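Local coordinates for structural PPIase-like protein L605 (Mimivirus, PDB 2OSE), which probably acts as a cyclophilin-type peptidyl-prolyl cis-trans isomerase, of a family that typically binds cyclosporin A, and forms homotrimers associated with the virion, at residues 15-20 / 46-51; 121-126 / 148-153; 21-26 / 194-199; 3-8 / 108-113. All coordinates share one frame; numbering follows the deposited sequence.

Contact 1: 15-20 / 46-51; sequences PRVYMD and NFVQLT
The phenyl ring of Phe47 is the flat group here, and strand 16-20 meets it in two ways. Val17 CG2 comes in at the edge, close to the ring plane, 3.9 Å from Phe47 CE2. Met19 and Phe47 point at each other from opposite directions, Met19 CE meeting the ring obliquely, 3.5 Å from Phe47 CZ. Other parts of the chain complete the aromatic surroundings: Phe147 meets the same ring edge-to-face, and the ring of Tyr76 is turned about 45° against it. Phe47 holds CG anti to its backbone N (chi1 -171°), which swings the ring out from the helix to the level of Val17 and Met19.

Val17 divides its two methyls between neighbours on the helix. While CG2 faces the ring, CG1 packs on the methyl of Thr51, 3.6 Å from Thr51 CG2, and more loosely on Val48. Val48 CG2 in turn lies 3.7 Å from Pro15 CB, the two side chains crossing at about a right angle. At the other end Met19, extended beyond CG, passes its CE 4.1 Å from Thr51 OG1. All six residues are buried, and the interface is apolar apart from that threonine hydroxyl.

This is a helix laid against a barrel strand, as in the cyclophilin fold, where helices cap an antiparallel β-barrel. The short segment axes approach to 9.3 Å at an angle of 52°. Strand 16-23 runs between strands 26-35 and 198-205, and Phe47 of helix 41-52 also packs on Leu35 of the former.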
loop_
_atom_site.group_PDB
_atom_site.type_symbol
_atom_site.label_atom_id
_atom_site.label_comp_id
_atom_site.label_asym_id
_atom_site.label_seq_id
_atom_site.Cartn_x
_atom_site.Cartn_y
_atom_site.Cartn_z
ATOM N N PRO A 15 6.873 3.816 34.737
ATOM C CA PRO A 15 7.757 2.757 34.285
ATOM C C PRO A 15 8.664 3.323 33.203
ATOM O O PRO A 15 8.264 4.222 32.494
ATOM C CB PRO A 15 6.806 1.729 33.657
ATOM C CG PRO A 15 5.466 2.056 34.205
ATOM C CD PRO A 15 5.454 3.521 34.458
ATOM N N ARG A 16 9.879 2.812 33.098
ATOM C CA ARG A 16 10.773 3.212 32.018
ATOM C C ARG A 16 11.116 1.993 31.238
ATOM O O ARG A 16 11.351 0.943 31.826
ATOM C CB ARG A 16 12.037 3.863 32.565
ATOM C CG ARG A 16 11.786 5.243 33.153
ATOM C CD ARG A 16 13.054 5.829 33.749
ATOM N NE ARG A 16 12.699 6.974 34.556
ATOM C CZ ARG A 16 12.856 8.233 34.206
ATOM N NH1 ARG A 16 13.476 8.539 33.095
ATOM N NH2 ARG A 16 12.421 9.203 35.019
ATOM N N VAL A 17 11.156 2.120 29.917
ATOM C CA VAL A 17 11.419 0.976 29.036
ATOM C C VAL A 17 12.365 1.396 27.933
ATOM O O VAL A 17 12.547 2.595 27.692
ATOM C CB VAL A 17 10.135 0.418 28.397
ATOM C CG1 VAL A 17 9.124 -0.073 29.468
ATOM C CG2 VAL A 17 9.512 1.479 27.460
ATOM N N TYR A 18 12.950 0.410 27.256
ATOM C CA TYR A 18 13.818 0.651 26.102
ATOM C C TYR A 18 13.407 -0.192 24.892
ATOM O O TYR A 18 12.797 -1.265 25.033
ATOM C CB TYR A 18 15.291 0.371 26.465
ATOM C CG TYR A 18 15.508 -1.028 27.043
ATOM C CD1 TYR A 18 15.800 -2.102 26.208
ATOM C CD2 TYR A 18 15.380 -1.275 28.427
ATOM C CE1 TYR A 18 15.979 -3.415 26.735
ATOM C CE2 TYR A 18 15.537 -2.582 28.949
ATOM C CZ TYR A 18 15.834 -3.636 28.088
ATOM O OH TYR A 18 15.995 -4.926 28.599
ATOM N N MET A 19 13.773 0.303 23.717
ATOM C CA MET A 19 13.582 -0.378 22.441
ATOM C C MET A 19 14.752 -0.037 21.520
ATOM O O MET A 19 14.915 1.141 21.125
ATOM C CB MET A 19 12.337 0.159 21.725
ATOM C CG MET A 19 11.065 -0.439 22.084
ATOM S SD MET A 19 9.696 0.525 21.322
ATOM C CE MET A 19 8.425 -0.414 22.153
ATOM N N ASP A 20 15.500 -1.058 21.113
ATOM C CA ASP A 20 16.414 -0.927 19.945
ATOM C C ASP A 20 15.610 -0.743 18.664
ATOM O O ASP A 20 14.545 -1.363 18.506
ATOM C CB ASP A 20 17.272 -2.181 19.774
ATOM C CG ASP A 20 18.444 -2.199 20.668
ATOM O OD1 ASP A 20 18.920 -1.117 21.107
ATOM O OD2 ASP A 20 18.911 -3.314 20.959
ATOM N N ASN A 46 -0.392 -2.608 29.331
ATOM C CA ASN A 46 -0.259 -3.431 28.141
ATOM C C ASN A 46 1.045 -3.095 27.408
ATOM O O ASN A 46 1.771 -3.983 27.023
ATOM C CB ASN A 46 -1.462 -3.222 27.206
ATOM C CG ASN A 46 -1.419 -4.118 25.971
ATOM O OD1 ASN A 46 -1.248 -5.345 26.075
ATOM N ND2 ASN A 46 -1.595 -3.507 24.786
ATOM N N PHE A 47 1.337 -1.807 27.243
ATOM C CA PHE A 47 2.593 -1.397 26.603
ATOM C C PHE A 47 3.801 -1.960 27.348
ATOM O O PHE A 47 4.648 -2.625 26.748
ATOM C CB PHE A 47 2.699 0.125 26.486
ATOM C CG PHE A 47 3.878 0.581 25.648
ATOM C CD1 PHE A 47 3.739 0.766 24.267
ATOM C CD2 PHE A 47 5.132 0.819 26.238
ATOM C CE1 PHE A 47 4.825 1.162 23.474
ATOM C CE2 PHE A 47 6.234 1.221 25.452
ATOM C CZ PHE A 47 6.077 1.406 24.076
ATOM N N VAL A 48 3.879 -1.706 28.657
ATOM C CA VAL A 48 5.003 -2.223 29.449
ATOM C C VAL A 48 5.132 -3.757 29.427
ATOM O O VAL A 48 6.242 -4.282 29.300
ATOM C CB VAL A 48 4.999 -1.672 30.925
ATOM C CG1 VAL A 48 6.147 -2.243 31.715
ATOM C CG2 VAL A 48 5.091 -0.174 30.960
ATOM N N GLN A 49 4.019 -4.499 29.539
ATOM C CA GLN A 49 4.164 -5.963 29.557
ATOM C C GLN A 49 4.542 -6.533 28.214
ATOM O O GLN A 49 5.143 -7.599 28.137
ATOM C CB GLN A 49 2.914 -6.664 30.103
ATOM C CG GLN A 49 2.526 -6.227 31.496
ATOM C CD GLN A 49 3.666 -6.312 32.505
ATOM O OE1 GLN A 49 4.531 -7.191 32.431
ATOM N NE2 GLN A 49 3.654 -5.403 33.472
ATOM N N LEU A 50 4.191 -5.828 27.142
ATOM C CA LEU A 50 4.601 -6.270 25.800
ATOM C C LEU A 50 6.074 -5.986 25.571
ATOM O O LEU A 50 6.745 -6.642 24.788
ATOM C CB LEU A 50 3.773 -5.563 24.743
ATOM C CG LEU A 50 2.354 -6.143 24.584
ATOM C CD1 LEU A 50 1.644 -5.356 23.511
ATOM C CD2 LEU A 50 2.440 -7.606 24.189
ATOM N N THR A 51 6.559 -4.966 26.253
ATOM C CA THR A 51 7.950 -4.629 26.216
ATOM C C THR A 51 8.752 -5.702 26.953
ATOM O O THR A 51 9.794 -6.143 26.481
ATOM C CB THR A 51 8.068 -3.248 26.837
ATOM O OG1 THR A 51 8.026 -2.277 25.789
ATOM C CG2 THR A 51 9.263 -3.133 27.657
#

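Contact 2: 121-126 / 148-153; sequences YPHESK and MITLDD
Thr150 and Ser125 tie the end of barrel strand 147-150 to the loop that leads into strand 128-135, its antiparallel neighbour in the cyclophilin β-barrel. Hydrogen bonds do most of the work. Thr150 OG1 donates to Ser125 O at 2.6 Å, in the carbonyl plane and on a lone pair, while accepting from Leu128 N, which fixes the rotation of the hydroxyl. Next to it, Lys126 N gives a bond of 2.9 Å to Asp153 OD1, reached on the anti side of the carboxylate and fairly straight (159°). Asp153 N in turn meets Asp152 OD1 from above the carboxylate plane.

Two CA-H...O contacts accompany these bonds: Asp153 CA to Glu124 O and Lys126 CA to Asp152 O, both 3.3 Å.

On the strand side the His123 ring receives Thr150 CG2 obliquely, 3.7 Å from His123 CE1, and Met148 SD lies 5.4 Å from the ring centroid. His123 NE2 bonds Ser130 OG, whereas ND1 is buried without a partner in the model.

Two charged groups have partners outside the contact. Asp152 forms a salt bridge with Arg155, and Lys126 one with Asp181 of helix 177-186. To get there the lysine, with CG anti to the backbone N (chi1 -178°) and the chain extended, runs over the backbone of Leu151, with Lys126 CE 3.4 Å from Leu151 O.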
loop_
_atom_site.group_PDB
_atom_site.type_symbol
_atom_site.label_atom_id
_atom_site.label_comp_id
_atom_site.label_asym_id
_atom_site.label_seq_id
_atom_site.Cartn_x
_atom_site.Cartn_y
_atom_site.Cartn_z
ATOM N N TYR A 121 -2.079 14.463 28.928
ATOM C CA TYR A 121 -0.840 15.063 28.416
ATOM C C TYR A 121 -1.069 15.559 26.991
ATOM O O TYR A 121 -1.488 14.792 26.130
ATOM C CB TYR A 121 0.339 14.059 28.475
ATOM C CG TYR A 121 0.639 13.623 29.886
ATOM C CD1 TYR A 121 1.653 14.236 30.635
ATOM C CD2 TYR A 121 -0.126 12.648 30.509
ATOM C CE1 TYR A 121 1.891 13.864 31.967
ATOM C CE2 TYR A 121 0.106 12.275 31.841
ATOM C CZ TYR A 121 1.119 12.893 32.549
ATOM O OH TYR A 121 1.337 12.506 33.846
ATOM N N PRO A 122 -0.810 16.848 26.740
ATOM C CA PRO A 122 -0.983 17.405 25.380
ATOM C C PRO A 122 -0.098 16.676 24.369
ATOM O O PRO A 122 0.891 16.013 24.772
ATOM C CB PRO A 122 -0.574 18.873 25.521
ATOM C CG PRO A 122 -0.618 19.166 27.038
ATOM C CD PRO A 122 -0.346 17.847 27.723
ATOM N N HIS A 123 -0.481 16.755 23.086
ATOM C CA HIS A 123 0.121 15.933 22.019
ATOM C C HIS A 123 0.802 16.863 21.009
ATOM O O HIS A 123 0.559 16.796 19.793
ATOM C CB HIS A 123 -0.981 15.068 21.348
ATOM C CG HIS A 123 -0.511 13.755 20.776
ATOM N ND1 HIS A 123 0.808 13.493 20.451
ATOM C CD2 HIS A 123 -1.211 12.654 20.404
ATOM C CE1 HIS A 123 0.902 12.277 19.939
ATOM N NE2 HIS A 123 -0.308 11.745 19.906
ATOM N N GLU A 124 1.666 17.727 21.522
ATOM C CA GLU A 124 2.240 18.817 20.739
ATOM C C GLU A 124 3.761 18.769 20.506
ATOM O O GLU A 124 4.306 19.595 19.774
ATOM C CB GLU A 124 1.897 20.133 21.436
ATOM C CG GLU A 124 0.462 20.204 21.927
ATOM C CD GLU A 124 0.055 21.601 22.342
ATOM O OE1 GLU A 124 0.753 22.210 23.189
ATOM O OE2 GLU A 124 -0.959 22.079 21.791
ATOM N N SER A 125 4.436 17.809 21.133
ATOM C CA SER A 125 5.882 17.773 21.192
ATOM C C SER A 125 6.451 16.538 20.541
ATOM O O SER A 125 5.783 15.490 20.431
ATOM C CB SER A 125 6.356 17.765 22.651
ATOM O OG SER A 125 5.803 18.837 23.333
ATOM N N LYS A 126 7.711 16.689 20.137
ATOM C CA LYS A 126 8.529 15.605 19.584
ATOM C C LYS A 126 8.752 14.518 20.625
ATOM O O LYS A 126 8.888 14.809 21.817
ATOM C CB LYS A 126 9.892 16.186 19.197
ATOM C CG LYS A 126 10.873 15.217 18.551
ATOM C CD LYS A 126 12.090 16.041 18.169
ATOM C CE LYS A 126 13.016 15.340 17.232
ATOM N NZ LYS A 126 13.986 16.393 16.775
ATOM N N MET A 148 2.165 5.038 18.672
ATOM C CA MET A 148 2.729 6.048 17.822
ATOM C C MET A 148 3.794 6.827 18.598
ATOM O O MET A 148 3.619 7.096 19.776
ATOM C CB MET A 148 1.606 7.011 17.448
ATOM C CG MET A 148 2.020 8.145 16.516
ATOM S SD MET A 148 0.719 9.349 16.212
ATOM C CE MET A 148 -0.312 8.379 15.060
ATOM N N ILE A 149 4.868 7.222 17.902
ATOM C CA ILE A 149 5.845 8.191 18.442
ATOM C C ILE A 149 5.971 9.350 17.483
ATOM O O ILE A 149 6.162 9.156 16.253
ATOM C CB ILE A 149 7.250 7.510 18.701
ATOM C CG1 ILE A 149 7.107 6.327 19.668
ATOM C CG2 ILE A 149 8.277 8.531 19.206
ATOM C CD1 ILE A 149 8.397 5.573 19.912
ATOM N N THR A 150 5.892 10.567 18.019
ATOM C CA THR A 150 6.012 11.762 17.184
ATOM C C THR A 150 7.471 12.053 16.836
ATOM O O THR A 150 8.373 11.944 17.709
ATOM C CB THR A 150 5.398 13.036 17.845
ATOM O OG1 THR A 150 5.867 13.145 19.205
ATOM C CG2 THR A 150 3.869 12.980 17.851
ATOM N N LEU A 151 7.694 12.512 15.591
ATOM C CA LEU A 151 9.044 12.816 15.074
ATOM C C LEU A 151 9.352 14.295 15.190
ATOM O O LEU A 151 10.504 14.717 15.003
ATOM C CB LEU A 151 9.220 12.373 13.607
ATOM C CG LEU A 151 9.079 10.875 13.336
ATOM C CD1 LEU A 151 9.064 10.580 11.828
ATOM C CD2 LEU A 151 10.164 10.027 14.032
ATOM N N ASP A 152 8.329 15.094 15.494
ATOM C CA ASP A 152 8.553 16.524 15.621
ATOM C C ASP A 152 7.538 17.129 16.568
ATOM O O ASP A 152 6.613 16.433 17.004
ATOM C CB ASP A 152 8.445 17.194 14.247
ATOM C CG ASP A 152 9.215 18.501 14.174
ATOM O OD1 ASP A 152 9.697 19.022 15.220
ATOM O OD2 ASP A 152 9.352 19.013 13.058
ATOM N N ASP A 153 7.739 18.413 16.890
ATOM C CA ASP A 153 6.747 19.242 17.574
ATOM C C ASP A 153 5.662 19.603 16.540
ATOM O O ASP A 153 5.905 19.546 15.335
ATOM C CB ASP A 153 7.383 20.569 18.041
ATOM C CG ASP A 153 8.507 20.379 19.041
ATOM O OD1 ASP A 153 8.468 19.428 19.861
ATOM O OD2 ASP A 153 9.441 21.213 19.012
#

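Contact 3: 21-26 / 194-199; sequences IVLNNE and KYPTFS
Val22 and Ser199 form the hydrogen-bonded antiparallel pair that joins strands 16-23 and 198-205 of the cyclophilin β-barrel, just before the chain reverses in a type I' turn from Leu23 to Glu26. Both bonds of the pair are sound. Val22 N to Ser199 O is 2.8 Å at 165°. Ser199 N returns a bond of 3.0 Å to Val22 O, at 158°. In the turn, Asn24 and Asn25 both take left-handed backbone conformations, closing the two-residue loop of a β-hairpin that continues into strand 26-35.

The tight side is the apolar one, the face bearing Leu23 and Phe198. Leu23 lies over one face of the Phe198 ring, with CD1 3.9 Å from Phe198 CE1. The same methyl is pressed against Pro196, where Leu23 CD1 and Pro196 CB are 3.4 Å apart, closer than usual van der Waals contact. Ile21 adds a looser touch, its CG2 4.2 Å from Phe198 CD1 at an oblique angle. Ile183 and Met186 of helix 177-186 cover this cluster, together with Ile28 of the neighbouring strand.

The side carrying Val22 and Ser199 is looser and hydrated. Lys194, ahead of the strand, forms a salt bridge with Asp94 of the third subunit. Ser199 OG stands between its backbone N and carbonyl carbon (chi1 52°), alongside Val22 CB and turned to a bound water. The modelled separation of that water from Ser199 OG, 2.5 Å, is unusually short and its exact value doubtful. The water donates to Thr197 O at 3.1 Å, and reaches Val22 O weakly at 3.5 Å.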
loop_
_atom_site.group_PDB
_atom_site.type_symbol
_atom_site.label_atom_id
_atom_site.label_comp_id
_atom_site.label_asym_id
_atom_site.label_seq_id
_atom_site.Cartn_x
_atom_site.Cartn_y
_atom_site.Cartn_z
ATOM N N ILE A 21 16.110 0.108 17.766
ATOM C CA ILE A 21 15.513 0.297 16.423
ATOM C C ILE A 21 16.478 -0.338 15.432
ATOM O O ILE A 21 17.691 -0.112 15.513
ATOM C CB ILE A 21 15.274 1.798 16.070
ATOM C CG1 ILE A 21 14.503 2.508 17.216
ATOM C CG2 ILE A 21 14.515 1.967 14.713
ATOM C CD1 ILE A 21 13.020 2.138 17.264
ATOM N N VAL A 22 15.940 -1.201 14.574
ATOM C CA VAL A 22 16.762 -2.026 13.671
ATOM C C VAL A 22 16.425 -1.613 12.238
ATOM O O VAL A 22 15.278 -1.297 11.921
ATOM C CB VAL A 22 16.499 -3.558 13.919
ATOM C CG1 VAL A 22 17.147 -4.470 12.822
ATOM C CG2 VAL A 22 16.975 -3.964 15.318
ATOM N N LEU A 23 17.441 -1.583 11.388
ATOM C CA LEU A 23 17.252 -1.391 9.942
ATOM C C LEU A 23 18.266 -2.289 9.230
ATOM O O LEU A 23 19.481 -2.193 9.461
ATOM C CB LEU A 23 17.486 0.065 9.548
ATOM C CG LEU A 23 17.576 0.425 8.051
ATOM C CD1 LEU A 23 16.213 0.457 7.476
ATOM C CD2 LEU A 23 18.273 1.756 7.847
ATOM N N ASN A 24 17.768 -3.210 8.423
ATOM C CA ASN A 24 18.641 -4.124 7.667
ATOM C C ASN A 24 19.547 -4.961 8.548
ATOM O O ASN A 24 20.762 -5.057 8.306
ATOM C CB ASN A 24 19.459 -3.344 6.643
ATOM C CG ASN A 24 18.593 -2.747 5.565
ATOM O OD1 ASN A 24 17.600 -3.356 5.145
ATOM N ND2 ASN A 24 18.954 -1.548 5.111
ATOM N N ASN A 25 18.948 -5.540 9.587
ATOM C CA ASN A 25 19.658 -6.400 10.529
ATOM C C ASN A 25 20.753 -5.751 11.372
ATOM O O ASN A 25 21.530 -6.459 12.021
ATOM C CB ASN A 25 20.166 -7.684 9.830
ATOM C CG ASN A 25 19.032 -8.564 9.377
ATOM O OD1 ASN A 25 18.871 -8.842 8.180
ATOM N ND2 ASN A 25 18.200 -8.984 10.333
ATOM N N GLU A 26 20.782 -4.416 11.374
ATOM C CA GLU A 26 21.697 -3.608 12.178
ATOM C C GLU A 26 20.885 -2.679 13.118
ATOM O O GLU A 26 19.952 -2.006 12.681
ATOM C CB GLU A 26 22.589 -2.753 11.258
ATOM C CG GLU A 26 22.115 -1.279 11.149
ATOM C CD GLU A 26 22.403 -0.578 9.824
ATOM O OE1 GLU A 26 21.627 -0.772 8.833
ATOM O OE2 GLU A 26 23.387 0.222 9.807
ATOM N N LYS A 194 10.659 4.137 -2.278
ATOM C CA LYS A 194 10.063 3.505 -1.101
ATOM C C LYS A 194 10.976 3.534 0.140
ATOM O O LYS A 194 12.209 3.375 0.051
ATOM C CB LYS A 194 9.438 2.135 -1.373
ATOM C CG LYS A 194 10.283 1.140 -2.067
ATOM C CD LYS A 194 9.427 -0.020 -2.487
ATOM C CE LYS A 194 10.153 -1.320 -2.252
ATOM N NZ LYS A 194 9.313 -2.446 -2.725
ATOM N N TYR A 195 10.337 3.777 1.282
ATOM C CA TYR A 195 11.011 3.944 2.546
ATOM C C TYR A 195 11.694 2.638 2.941
ATOM O O TYR A 195 11.235 1.544 2.578
ATOM C CB TYR A 195 10.012 4.356 3.643
ATOM C CG TYR A 195 9.139 5.583 3.365
ATOM C CD1 TYR A 195 9.703 6.816 3.005
ATOM C CD2 TYR A 195 7.749 5.507 3.493
ATOM C CE1 TYR A 195 8.891 7.959 2.752
ATOM C CE2 TYR A 195 6.932 6.625 3.257
ATOM C CZ TYR A 195 7.512 7.851 2.885
ATOM O OH TYR A 195 6.696 8.954 2.646
ATOM N N PRO A 196 12.788 2.748 3.712
ATOM C CA PRO A 196 13.367 1.569 4.352
ATOM C C PRO A 196 12.390 0.985 5.397
ATOM O O PRO A 196 11.505 1.692 5.838
ATOM C CB PRO A 196 14.639 2.123 5.019
ATOM C CG PRO A 196 14.392 3.597 5.181
ATOM C CD PRO A 196 13.534 3.988 4.021
ATOM N N THR A 197 12.521 -0.300 5.731
ATOM C CA THR A 197 11.678 -0.921 6.776
ATOM C C THR A 197 12.367 -0.964 8.141
ATOM O O THR A 197 13.340 -1.691 8.349
ATOM C CB THR A 197 11.143 -2.294 6.351
ATOM O OG1 THR A 197 10.222 -2.096 5.281
ATOM C CG2 THR A 197 10.378 -2.986 7.507
ATOM N N PHE A 198 11.857 -0.162 9.075
ATOM C CA PHE A 198 12.375 -0.148 10.442
ATOM C C PHE A 198 11.651 -1.161 11.301
ATOM O O PHE A 198 10.461 -1.424 11.113
ATOM C CB PHE A 198 12.212 1.268 11.043
ATOM C CG PHE A 198 12.987 2.313 10.307
ATOM C CD1 PHE A 198 14.358 2.439 10.495
ATOM C CD2 PHE A 198 12.367 3.145 9.408
ATOM C CE1 PHE A 198 15.074 3.398 9.801
ATOM C CE2 PHE A 198 13.094 4.116 8.702
ATOM C CZ PHE A 198 14.426 4.238 8.890
ATOM N N SER A 199 12.345 -1.698 12.293
ATOM C CA SER A 199 11.676 -2.612 13.213
ATOM C C SER A 199 12.209 -2.443 14.608
ATOM O O SER A 199 13.244 -1.786 14.814
ATOM C CB SER A 199 11.845 -4.065 12.748
ATOM O OG SER A 199 13.217 -4.321 12.527
HETATM O O HOH W 1 14.051 -4.054 10.188
#

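Contact 4: 3-8 / 108-113; sequences YSLEDL and CDEPIP
Leu5, on the N-terminal arm, rests against loop residues 110-113 in a small surface contact between two irregular segments of this cyclophilin-fold chain. The arm precedes strand 16-23, and residues 108-113 belong to the long connection between strands 89-92 and 128-135. The arm is shaped by an ST turn: Ser4 OG accepts from Glu6 N at 3.2 Å, and Asp7 N bonds back to Ser4 O. Leu5, at the middle of this turn, directs its side chain to the loop.

One methyl carries most of the contact. Leu5 CD1 lies 3.6 Å from Pro111 O and 4.1 Å from Pro113 CD, so it meets a backbone carbonyl as well as a proline ring. Its other methyl, CD2, only grazes Ile112, at 4.4 Å from CG2. Leu5 points CG anti to its carbonyl carbon (chi1 -70°), reaching across between the two backbones; Tyr107 packs against it too.

Charged groups lie close by. Glu6 OE1 and Glu110 OE1 are 5.1 Å apart, a separation at which two negative charges would probably disfavour each other somewhat. Backbone bonding between Tyr3 and Val106 holds the start of the arm beside the loop, with a weak bond from Cys108 N to Asn2. Helix 41-52 touches both segments, Tyr3 through Gln49 and Ile112 through Ala42 and Asn46. Glu110 runs alongside Leu5 but points the other way, the extended glutamate bringing OE2 within 3.9 Å of Leu5 CD1.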
loop_
_atom_site.group_PDB
_atom_site.type_symbol
_atom_site.label_atom_id
_atom_site.label_comp_id
_atom_site.label_asym_id
_atom_site.label_seq_id
_atom_site.Cartn_x
_atom_site.Cartn_y
_atom_site.Cartn_z
ATOM N N TYR A 3 -2.966 -11.011 31.774
ATOM C CA TYR A 3 -3.399 -10.118 32.848
ATOM C C TYR A 3 -4.916 -9.875 32.763
ATOM O O TYR A 3 -5.553 -10.180 31.749
ATOM C CB TYR A 3 -2.578 -8.816 32.828
ATOM C CG TYR A 3 -1.106 -9.050 33.167
ATOM C CD1 TYR A 3 -0.688 -9.142 34.502
ATOM C CD2 TYR A 3 -0.139 -9.212 32.160
ATOM C CE1 TYR A 3 0.649 -9.368 34.835
ATOM C CE2 TYR A 3 1.211 -9.447 32.481
ATOM C CZ TYR A 3 1.595 -9.514 33.830
ATOM O OH TYR A 3 2.909 -9.737 34.199
ATOM N N SER A 4 -5.503 -9.363 33.837
ATOM C CA SER A 4 -6.927 -9.050 33.831
ATOM C C SER A 4 -7.130 -7.544 33.911
ATOM O O SER A 4 -6.449 -6.856 34.677
ATOM C CB SER A 4 -7.659 -9.767 34.988
ATOM O OG SER A 4 -9.010 -9.327 35.100
ATOM N N LEU A 5 -8.074 -7.046 33.111
ATOM C CA LEU A 5 -8.448 -5.628 33.102
ATOM C C LEU A 5 -9.116 -5.200 34.403
ATOM O O LEU A 5 -9.110 -4.016 34.774
ATOM C CB LEU A 5 -9.362 -5.331 31.912
ATOM C CG LEU A 5 -8.702 -5.375 30.530
ATOM C CD1 LEU A 5 -9.730 -5.562 29.408
ATOM C CD2 LEU A 5 -7.878 -4.119 30.313
ATOM N N GLU A 6 -9.684 -6.181 35.092
ATOM C CA GLU A 6 -10.346 -5.987 36.384
ATOM C C GLU A 6 -9.302 -5.902 37.513
ATOM O O GLU A 6 -9.524 -5.241 38.538
ATOM C CB GLU A 6 -11.347 -7.136 36.628
ATOM C CG GLU A 6 -12.616 -7.123 35.732
ATOM C CD GLU A 6 -12.361 -7.380 34.220
ATOM O OE1 GLU A 6 -11.878 -8.483 33.833
ATOM O OE2 GLU A 6 -12.684 -6.469 33.412
ATOM N N ASP A 7 -8.156 -6.550 37.294
ATOM C CA ASP A 7 -7.088 -6.642 38.288
ATOM C C ASP A 7 -5.699 -6.351 37.674
ATOM O O ASP A 7 -4.877 -7.252 37.482
ATOM C CB ASP A 7 -7.134 -8.029 38.957
ATOM C CG ASP A 7 -6.282 -8.109 40.236
ATOM O OD1 ASP A 7 -6.160 -7.083 40.960
ATOM O OD2 ASP A 7 -5.747 -9.215 40.512
ATOM N N LEU A 8 -5.456 -5.080 37.372
ATOM C CA LEU A 8 -4.289 -4.663 36.588
ATOM C C LEU A 8 -2.973 -4.844 37.328
ATOM O O LEU A 8 -2.892 -4.523 38.525
ATOM C CB LEU A 8 -4.410 -3.182 36.229
ATOM C CG LEU A 8 -5.368 -2.706 35.147
ATOM C CD1 LEU A 8 -5.165 -1.216 35.004
ATOM C CD2 LEU A 8 -5.091 -3.439 33.841
ATOM N N CYS A 108 -5.647 -11.547 27.556
ATOM C CA CYS A 108 -6.239 -12.568 26.658
ATOM C C CYS A 108 -6.698 -11.967 25.319
ATOM O O CYS A 108 -7.723 -12.385 24.737
ATOM C CB CYS A 108 -7.405 -13.301 27.332
ATOM S SG CYS A 108 -6.979 -13.985 28.938
ATOM N N ASP A 109 -5.940 -10.973 24.844
ATOM C CA ASP A 109 -6.235 -10.265 23.601
ATOM C C ASP A 109 -7.573 -9.547 23.598
ATOM O O ASP A 109 -8.101 -9.200 22.532
ATOM C CB ASP A 109 -6.103 -11.200 22.398
ATOM C CG ASP A 109 -4.667 -11.556 22.110
ATOM O OD1 ASP A 109 -3.907 -10.659 21.658
ATOM O OD2 ASP A 109 -4.293 -12.722 22.365
ATOM N N GLU A 110 -8.108 -9.306 24.795
ATOM C CA GLU A 110 -9.279 -8.451 24.944
ATOM C C GLU A 110 -8.924 -7.021 24.547
ATOM O O GLU A 110 -7.828 -6.537 24.875
ATOM C CB GLU A 110 -9.778 -8.423 26.392
ATOM C CG GLU A 110 -10.398 -9.700 26.928
ATOM C CD GLU A 110 -10.860 -9.524 28.379
ATOM O OE1 GLU A 110 -10.242 -10.150 29.265
ATOM O OE2 GLU A 110 -11.820 -8.742 28.641
ATOM N N PRO A 111 -9.855 -6.339 23.851
ATOM C CA PRO A 111 -9.751 -4.909 23.612
ATOM C C PRO A 111 -9.555 -4.151 24.919
ATOM O O PRO A 111 -10.096 -4.564 25.963
ATOM C CB PRO A 111 -11.127 -4.542 23.043
ATOM C CG PRO A 111 -11.683 -5.792 22.470
ATOM C CD PRO A 111 -11.058 -6.937 23.232
ATOM N N ILE A 112 -8.817 -3.042 24.867
ATOM C CA ILE A 112 -8.653 -2.184 26.039
ATOM C C ILE A 112 -9.593 -0.996 25.960
ATOM O O ILE A 112 -9.489 -0.201 25.048
ATOM C CB ILE A 112 -7.170 -1.659 26.212
ATOM C CG1 ILE A 112 -6.194 -2.826 26.215
ATOM C CG2 ILE A 112 -7.041 -0.817 27.490
ATOM C CD1 ILE A 112 -4.749 -2.442 25.884
ATOM N N PRO A 113 -10.516 -0.863 26.945
ATOM C CA PRO A 113 -11.460 0.252 26.988
ATOM C C PRO A 113 -10.799 1.584 27.236
ATOM O O PRO A 113 -9.733 1.625 27.851
ATOM C CB PRO A 113 -12.373 -0.102 28.176
ATOM C CG PRO A 113 -12.260 -1.567 28.292
ATOM C CD PRO A 113 -10.790 -1.825 28.029
#

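How the contacts relate
Contacts 1 and 3 divide strand 16-23 between them, their centres about 20 Å apart: contact 1 sets 16-20 against helix 41-52, while contact 3 takes 21-23, where the pairing with strand 198-205 continues. Contact 4 touches the same helix, meeting contact 1 where Gln49 OE1 lies 3.5 Å from Tyr3 OH and Asn46 ND2 3.5 Å from Ile112 CD1. Contact 2 reaches the same sheet as contacts 1 and 3, across the chain's centre from contact 1, with about 18 Å between centres. Contacts 3 and 4 are the furthest apart, about 32 Å between centres. Other subunits of the trimer reach contact 2, through Met148 on Ala191 of the second subunit, and contact 3, through Lys194.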